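Long-range contacts in DUF871 domain-containing protein (PDB 2P0O), which is of unknown function but is probably a 6-phospho-N-acetylmuramidase, built from a TIM barrel and a smaller C-terminal domain: residues 306-312 with 329-335; 269-275 with 318-324. One frame throughout, in Å; residues are numbered along the deposited sequence.

How the contacts relate
Contacts 1 and 2 are two strand pairings of one four-stranded antiparallel sheet in the C-terminal domain, with their centres about 13 Å apart. Contact 2 joins outer strand 272-275 to 319-322; contact 1 joins 304-308 to the other outer strand, 332-337. The two inner strands, 304-308 and 319-322, are neighbours and tie the contacts together: T306 N lies 2.8 Å from Q320 O and D308 N 2.9 Å from E318 O, both probable hydrogen bonds. Contact 1 is the more remote, its centre about 36 Å from the centre of the chain against about 25 Å for contact 2. The sodium site of M211, D213 and V216 belongs to neither.

Contact 1: residues 306-312 with 329-335; sequences TIDNEKY and DEKVNTI
K331, with the most surface buried here, lays its aliphatic chain against Y312 and K311. The bend at chi3 (-74°) brings CE over one face of the Y312 ring, offset toward the rim and 3.5 Å from CE1, and chi4 (-40°) sets where NZ stands: over the same face in a cation-pi contact, 4.6 Å from the ring centroid. D329 holds this ammonium in a salt bridge, K331 NZ to D329 OD1 2.8 Å, on the syn side of the carboxylate, while the same oxygen takes K331 N on its anti side in an Asx turn. Two waters extend this polar network, linking Y312 OH to D329 OD2 and to K331 NZ. V332 CG2 meets the ring edge at Y312 CE2.

N309 ties the two turns together. Its ND2 donates almost straight to E330 O (3.0 Å, 178°) and also to N333 OD1, which it meets from above the carbonyl plane; both acceptors lie in the N309 amide plane. OD1 fixes the amide further, receiving K311 N on a lone pair, a second Asx turn. The backbone adds N309 N to K331 O. N333 also bonds E293 O and E295 N. K311 NZ makes a long salt bridge to E330 OE1 and, through a water, reaches E330 O.

Beyond the turns, T306-D308 and V332-T334 pair as antiparallel strands, N333 N 2.8 Å from I307 O in the hydrogen-bonded pair. V332 CG1 presses on T306 CB and OG1, the 3.3 Å to CB being tighter than usual carbon contact. Polar bonds and aliphatic packing together fasten the strand end; the carboxylate and aromatic face, met by the ammonium at about a right angle to each other, probably favour a protonated K331.

Contact 2: residues 269-275 with 318-324; sequences ARDVLRS and EIQVTLV
The E318 carboxylate sits at the edge of the R274 guanidinium, near its plane, the two groups turned 37° apart. R274 grips side-on: NH1 donates to E318 OE1 (2.7 Å) on the syn side, while NE reaches OE2 (2.8 Å) from above the carboxylate plane. From the opposite face of that plane the Q320 amide brings NE2 to the same OE2, so one oxygen takes two donors. The bend at chi3 (68°) in R274 turns its guanidinium to the carboxylate, which an extended E318 chain holds out. The Q320 amide also lies against V272, with OE1 3.3 Å from V272 CG1.

On the other side of the sheet, L273 CB packs on V321 CB and L273 CG on L323 CD2, 3.9 Å apart. F355 of strand 354-359 backs L273 and V321. S275 OG hydrogen-bonds H262 ND1.

Between the strands, antiparallel at 161°, L273 N lies 2.6 Å from V321 O, and past them L323 N donates to D271 O. One face thus carries R274 and Q320 with V272 and T322, the other L273 and V321 with S275: an outer strand paired with an inner one in the antiparallel four-stranded sheet of the C-terminal domain.

Contact 1: residues 306-312 with 329-335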
loop_
_atom_site.group_PDB
_atom_site.type_symbol
_atom_site.label_atom_id
_atom_site.label_comp_id
_atom_site.label_asym_id
_atom_site.label_seq_id
_atom_site.Cartn_x
_atom_site.Cartn_y
_atom_site.Cartn_z
ATOM N N THR A 306 19.197 16.882 -10.992
ATOM C CA THR A 306 20.218 17.877 -11.307
ATOM C C THR A 306 21.608 17.407 -10.913
ATOM O O THR A 306 21.770 16.546 -10.024
ATOM C CB THR A 306 19.955 19.244 -10.564
ATOM O OG1 THR A 306 20.224 19.092 -9.169
ATOM C CG2 THR A 306 18.520 19.678 -10.687
ATOM N N ILE A 307 22.614 17.984 -11.564
ATOM C CA ILE A 307 23.995 17.789 -11.155
ATOM C C ILE A 307 24.680 19.151 -11.117
ATOM O O ILE A 307 24.545 19.955 -12.064
ATOM C CB ILE A 307 24.753 16.738 -12.071
ATOM C CG1 ILE A 307 26.119 16.386 -11.496
ATOM C CG2 ILE A 307 24.894 17.219 -13.539
ATOM C CD1 ILE A 307 26.725 15.128 -12.102
ATOM N N ASP A 308 25.390 19.428 -10.026
ATOM C CA ASP A 308 26.107 20.693 -9.901
ATOM C C ASP A 308 27.264 20.756 -10.898
ATOM O O ASP A 308 28.054 19.808 -10.990
ATOM C CB ASP A 308 26.615 20.881 -8.480
ATOM C CG ASP A 308 25.521 21.305 -7.505
ATOM O OD1 ASP A 308 24.324 21.409 -7.904
ATOM O OD2 ASP A 308 25.871 21.577 -6.330
ATOM N N ASN A 309 27.361 21.842 -11.671
ATOM C CA ASN A 309 28.455 21.920 -12.647
ATOM C C ASN A 309 29.710 22.575 -12.049
ATOM O O ASN A 309 29.739 22.856 -10.839
ATOM C CB ASN A 309 28.010 22.544 -13.994
ATOM C CG ASN A 309 27.492 23.980 -13.854
ATOM O OD1 ASN A 309 28.165 24.854 -13.289
ATOM N ND2 ASN A 309 26.294 24.228 -14.390
ATOM N N GLU A 310 30.726 22.809 -12.883
ATOM C CA GLU A 310 32.011 23.346 -12.433
ATOM C C GLU A 310 31.900 24.753 -11.820
ATOM O O GLU A 310 32.781 25.175 -11.036
ATOM C CB GLU A 310 33.060 23.307 -13.565
ATOM C CG GLU A 310 32.826 24.313 -14.681
ATOM C CD GLU A 310 33.724 24.088 -15.908
ATOM O OE1 GLU A 310 34.982 24.072 -15.789
ATOM O OE2 GLU A 310 33.164 23.950 -17.018
ATOM N N LYS A 311 30.829 25.474 -12.160
ATOM C CA LYS A 311 30.620 26.827 -11.603
ATOM C C LYS A 311 30.303 26.790 -10.127
ATOM O O LYS A 311 30.415 27.809 -9.468
ATOM C CB LYS A 311 29.525 27.617 -12.333
ATOM C CG LYS A 311 29.886 27.995 -13.756
ATOM C CD LYS A 311 28.738 28.647 -14.484
ATOM C CE LYS A 311 29.148 28.946 -15.912
ATOM N NZ LYS A 311 28.065 29.641 -16.642
ATOM N N TYR A 312 29.904 25.629 -9.614
ATOM C CA TYR A 312 29.568 25.486 -8.197
ATOM C C TYR A 312 30.785 25.089 -7.388
ATOM O O TYR A 312 30.656 24.729 -6.216
ATOM C CB TYR A 312 28.428 24.466 -7.984
ATOM C CG TYR A 312 27.277 25.012 -7.143
ATOM C CD1 TYR A 312 27.526 25.859 -6.068
ATOM C CD2 TYR A 312 25.937 24.678 -7.433
ATOM C CE1 TYR A 312 26.492 26.361 -5.289
ATOM C CE2 TYR A 312 24.886 25.187 -6.682
ATOM C CZ TYR A 312 25.178 26.033 -5.589
ATOM O OH TYR A 312 24.177 26.563 -4.793
ATOM N N ASP A 329 19.243 27.941 -11.953
ATOM C CA ASP A 329 20.539 28.291 -11.359
ATOM C C ASP A 329 21.644 27.941 -12.379
ATOM O O ASP A 329 21.791 26.773 -12.755
ATOM C CB ASP A 329 20.708 27.530 -10.025
ATOM C CG ASP A 329 21.951 27.953 -9.227
ATOM O OD1 ASP A 329 23.034 28.145 -9.814
ATOM O OD2 ASP A 329 21.868 28.037 -7.977
ATOM N N GLU A 330 22.414 28.942 -12.826
ATOM C CA GLU A 330 23.485 28.737 -13.847
ATOM C C GLU A 330 24.486 27.647 -13.447
ATOM O O GLU A 330 25.129 27.036 -14.305
ATOM C CB GLU A 330 24.263 30.050 -14.140
ATOM C CG GLU A 330 24.916 30.697 -12.853
ATOM C CD GLU A 330 26.212 31.512 -13.096
ATOM O OE1 GLU A 330 26.500 31.886 -14.279
ATOM O OE2 GLU A 330 26.936 31.787 -12.081
ATOM N N LYS A 331 24.602 27.410 -12.141
ATOM C CA LYS A 331 25.584 26.486 -11.595
ATOM C C LYS A 331 25.082 25.058 -11.462
ATOM O O LYS A 331 25.834 24.186 -11.038
ATOM C CB LYS A 331 26.078 26.964 -10.230
ATOM C CG LYS A 331 26.492 28.425 -10.184
ATOM C CD LYS A 331 27.082 28.768 -8.804
ATOM C CE LYS A 331 26.013 28.861 -7.712
ATOM N NZ LYS A 331 24.717 29.525 -8.111
ATOM N N VAL A 332 23.831 24.813 -11.851
ATOM C CA VAL A 332 23.169 23.509 -11.627
ATOM C C VAL A 332 22.612 23.017 -12.969
ATOM O O VAL A 332 21.652 23.620 -13.479
ATOM C CB VAL A 332 21.999 23.644 -10.594
ATOM C CG1 VAL A 332 21.212 22.329 -10.430
ATOM C CG2 VAL A 332 22.502 24.146 -9.222
ATOM N N ASN A 333 23.202 21.950 -13.544
ATOM C CA ASN A 333 22.653 21.340 -14.761
ATOM C C ASN A 333 21.372 20.567 -14.481
ATOM O O ASN A 333 21.282 19.816 -13.480
ATOM C CB ASN A 333 23.662 20.383 -15.401
ATOM C CG ASN A 333 24.866 21.100 -15.980
ATOM O OD1 ASN A 333 24.867 22.324 -16.158
ATOM N ND2 ASN A 333 25.896 20.335 -16.293
ATOM N N THR A 334 20.379 20.745 -15.343
ATOM C CA THR A 334 19.141 19.990 -15.208
ATOM C C THR A 334 19.230 18.829 -16.175
ATOM O O THR A 334 19.457 19.042 -17.365
ATOM C CB THR A 334 17.915 20.866 -15.531
ATOM O OG1 THR A 334 18.208 21.635 -16.708
ATOM C CG2 THR A 334 17.653 21.837 -14.387
ATOM N N ILE A 335 19.070 17.610 -15.664
ATOM C CA ILE A 335 19.367 16.398 -16.451
ATOM C C ILE A 335 18.092 15.742 -16.923
ATOM O O ILE A 335 17.928 15.460 -18.095
ATOM C CB ILE A 335 20.145 15.316 -15.620
ATOM C CG1 ILE A 335 21.333 15.921 -14.851
ATOM C CG2 ILE A 335 20.564 14.123 -16.527
ATOM C CD1 ILE A 335 22.276 16.680 -15.755
HETATM O O HOH W 1 25.978 27.999 -16.749
HETATM O O HOH W 2 21.761 26.107 -5.918
HETATM O O HOH W 3 23.911 29.330 -5.388
#

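Contact 2: residues 269-275 with 318-324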
loop_
_atom_site.group_PDB
_atom_site.type_symbol
_atom_site.label_atom_id
_atom_site.label_comp_id
_atom_site.label_asym_id
_atom_site.label_seq_id
_atom_site.Cartn_x
_atom_site.Cartn_y
_atom_site.Cartn_z
ATOM N N ALA A 269 17.859 17.611 3.451
ATOM C CA ALA A 269 17.492 18.963 3.077
ATOM C C ALA A 269 15.975 19.109 2.989
ATOM O O ALA A 269 15.272 18.160 2.614
ATOM C CB ALA A 269 18.119 19.279 1.729
ATOM N N ARG A 270 15.476 20.309 3.271
ATOM C CA ARG A 270 14.071 20.620 3.080
ATOM C C ARG A 270 13.728 20.503 1.591
ATOM O O ARG A 270 12.740 19.893 1.230
ATOM C CB ARG A 270 13.793 22.062 3.564
ATOM C CG ARG A 270 12.321 22.435 3.610
ATOM C CD ARG A 270 12.161 23.906 3.940
ATOM N NE ARG A 270 12.807 24.720 2.912
ATOM C CZ ARG A 270 12.835 26.046 2.934
ATOM N NH1 ARG A 270 13.437 26.700 1.963
ATOM N NH2 ARG A 270 12.253 26.715 3.921
ATOM N N ASP A 271 14.567 21.088 0.735
ATOM C CA ASP A 271 14.186 21.405 -0.641
ATOM C C ASP A 271 14.489 20.309 -1.661
ATOM O O ASP A 271 13.905 20.312 -2.759
ATOM C CB ASP A 271 14.949 22.651 -1.112
ATOM C CG ASP A 271 14.510 23.901 -0.423
ATOM O OD1 ASP A 271 13.369 23.938 0.072
ATOM O OD2 ASP A 271 15.318 24.864 -0.412
ATOM N N VAL A 272 15.450 19.440 -1.326
ATOM C CA VAL A 272 16.062 18.522 -2.289
ATOM C C VAL A 272 16.413 17.214 -1.610
ATOM O O VAL A 272 16.641 17.157 -0.393
ATOM C CB VAL A 272 17.385 19.091 -2.912
ATOM C CG1 VAL A 272 17.132 20.327 -3.824
ATOM C CG2 VAL A 272 18.420 19.440 -1.838
ATOM N N LEU A 273 16.452 16.160 -2.404
ATOM C CA LEU A 273 17.150 14.941 -2.027
ATOM C C LEU A 273 18.608 15.141 -2.449
ATOM O O LEU A 273 18.869 15.669 -3.535
ATOM C CB LEU A 273 16.560 13.727 -2.773
ATOM C CG LEU A 273 15.174 13.257 -2.352
ATOM C CD1 LEU A 273 14.744 12.008 -3.162
ATOM C CD2 LEU A 273 15.054 12.977 -0.801
ATOM N N ARG A 274 19.550 14.755 -1.608
ATOM C CA ARG A 274 20.974 14.935 -1.943
ATOM C C ARG A 274 21.704 13.612 -1.980
ATOM O O ARG A 274 21.765 12.894 -0.966
ATOM C CB ARG A 274 21.708 15.863 -0.953
ATOM C CG ARG A 274 21.098 17.223 -0.725
ATOM C CD ARG A 274 21.886 17.967 0.371
ATOM N NE ARG A 274 23.251 18.319 -0.087
ATOM C CZ ARG A 274 24.226 18.768 0.706
ATOM N NH1 ARG A 274 25.417 19.094 0.187
ATOM N NH2 ARG A 274 24.002 18.950 2.001
ATOM N N SER A 275 22.295 13.303 -3.131
ATOM C CA SER A 275 23.014 12.045 -3.296
ATOM C C SER A 275 24.366 12.195 -2.660
ATOM O O SER A 275 25.221 12.957 -3.123
ATOM C CB SER A 275 23.148 11.644 -4.753
ATOM O OG SER A 275 23.991 10.500 -4.861
ATOM N N GLU A 318 27.639 17.234 -7.221
ATOM C CA GLU A 318 26.518 16.885 -6.335
ATOM C C GLU A 318 25.269 16.625 -7.156
ATOM O O GLU A 318 24.913 17.419 -8.050
ATOM C CB GLU A 318 26.191 17.982 -5.316
ATOM C CG GLU A 318 25.138 17.467 -4.298
ATOM C CD GLU A 318 24.990 18.339 -3.087
ATOM O OE1 GLU A 318 26.007 18.601 -2.419
ATOM O OE2 GLU A 318 23.855 18.762 -2.806
ATOM N N ILE A 319 24.614 15.520 -6.844
ATOM C CA ILE A 319 23.381 15.125 -7.529
ATOM C C ILE A 319 22.227 15.388 -6.574
ATOM O O ILE A 319 22.272 15.004 -5.390
ATOM C CB ILE A 319 23.438 13.633 -8.014
ATOM C CG1 ILE A 319 24.536 13.453 -9.069
ATOM C CG2 ILE A 319 22.095 13.150 -8.589
ATOM C CD1 ILE A 319 25.049 12.013 -9.243
ATOM N N GLN A 320 21.204 16.048 -7.089
ATOM C CA GLN A 320 20.007 16.321 -6.320
ATOM C C GLN A 320 18.747 15.965 -7.108
ATOM O O GLN A 320 18.741 15.939 -8.367
ATOM C CB GLN A 320 19.957 17.785 -5.963
ATOM C CG GLN A 320 21.174 18.301 -5.191
ATOM C CD GLN A 320 20.979 19.716 -4.727
ATOM O OE1 GLN A 320 20.114 20.431 -5.243
ATOM N NE2 GLN A 320 21.770 20.135 -3.765
ATOM N N VAL A 321 17.692 15.679 -6.366
ATOM C CA VAL A 321 16.352 15.646 -6.913
ATOM C C VAL A 321 15.568 16.669 -6.096
ATOM O O VAL A 321 15.578 16.611 -4.845
ATOM C CB VAL A 321 15.724 14.239 -6.748
ATOM C CG1 VAL A 321 14.336 14.158 -7.416
ATOM C CG2 VAL A 321 16.665 13.139 -7.307
ATOM N N THR A 322 14.881 17.579 -6.789
ATOM C CA THR A 322 14.063 18.590 -6.123
ATOM C C THR A 322 12.776 18.073 -5.509
ATOM O O THR A 322 12.043 17.281 -6.132
ATOM C CB THR A 322 13.816 19.857 -6.995
ATOM O OG1 THR A 322 13.050 19.550 -8.168
ATOM C CG2 THR A 322 15.165 20.492 -7.404
ATOM N N LEU A 323 12.516 18.508 -4.268
ATOM C CA LEU A 323 11.320 18.104 -3.545
ATOM C C LEU A 323 10.238 19.161 -3.672
ATOM O O LEU A 323 9.075 18.899 -3.385
ATOM C CB LEU A 323 11.648 17.840 -2.075
ATOM C CG LEU A 323 12.540 16.597 -1.836
ATOM C CD1 LEU A 323 12.878 16.436 -0.342
ATOM C CD2 LEU A 323 11.883 15.323 -2.385
ATOM N N VAL A 324 10.644 20.356 -4.119
ATOM C CA VAL A 324 9.792 21.517 -4.309
ATOM C C VAL A 324 10.229 22.199 -5.633
ATOM O O VAL A 324 11.282 21.893 -6.158
ATOM C CB VAL A 324 9.936 22.515 -3.108
ATOM C CG1 VAL A 324 9.626 21.836 -1.767
ATOM C CG2 VAL A 324 11.363 23.105 -3.022
#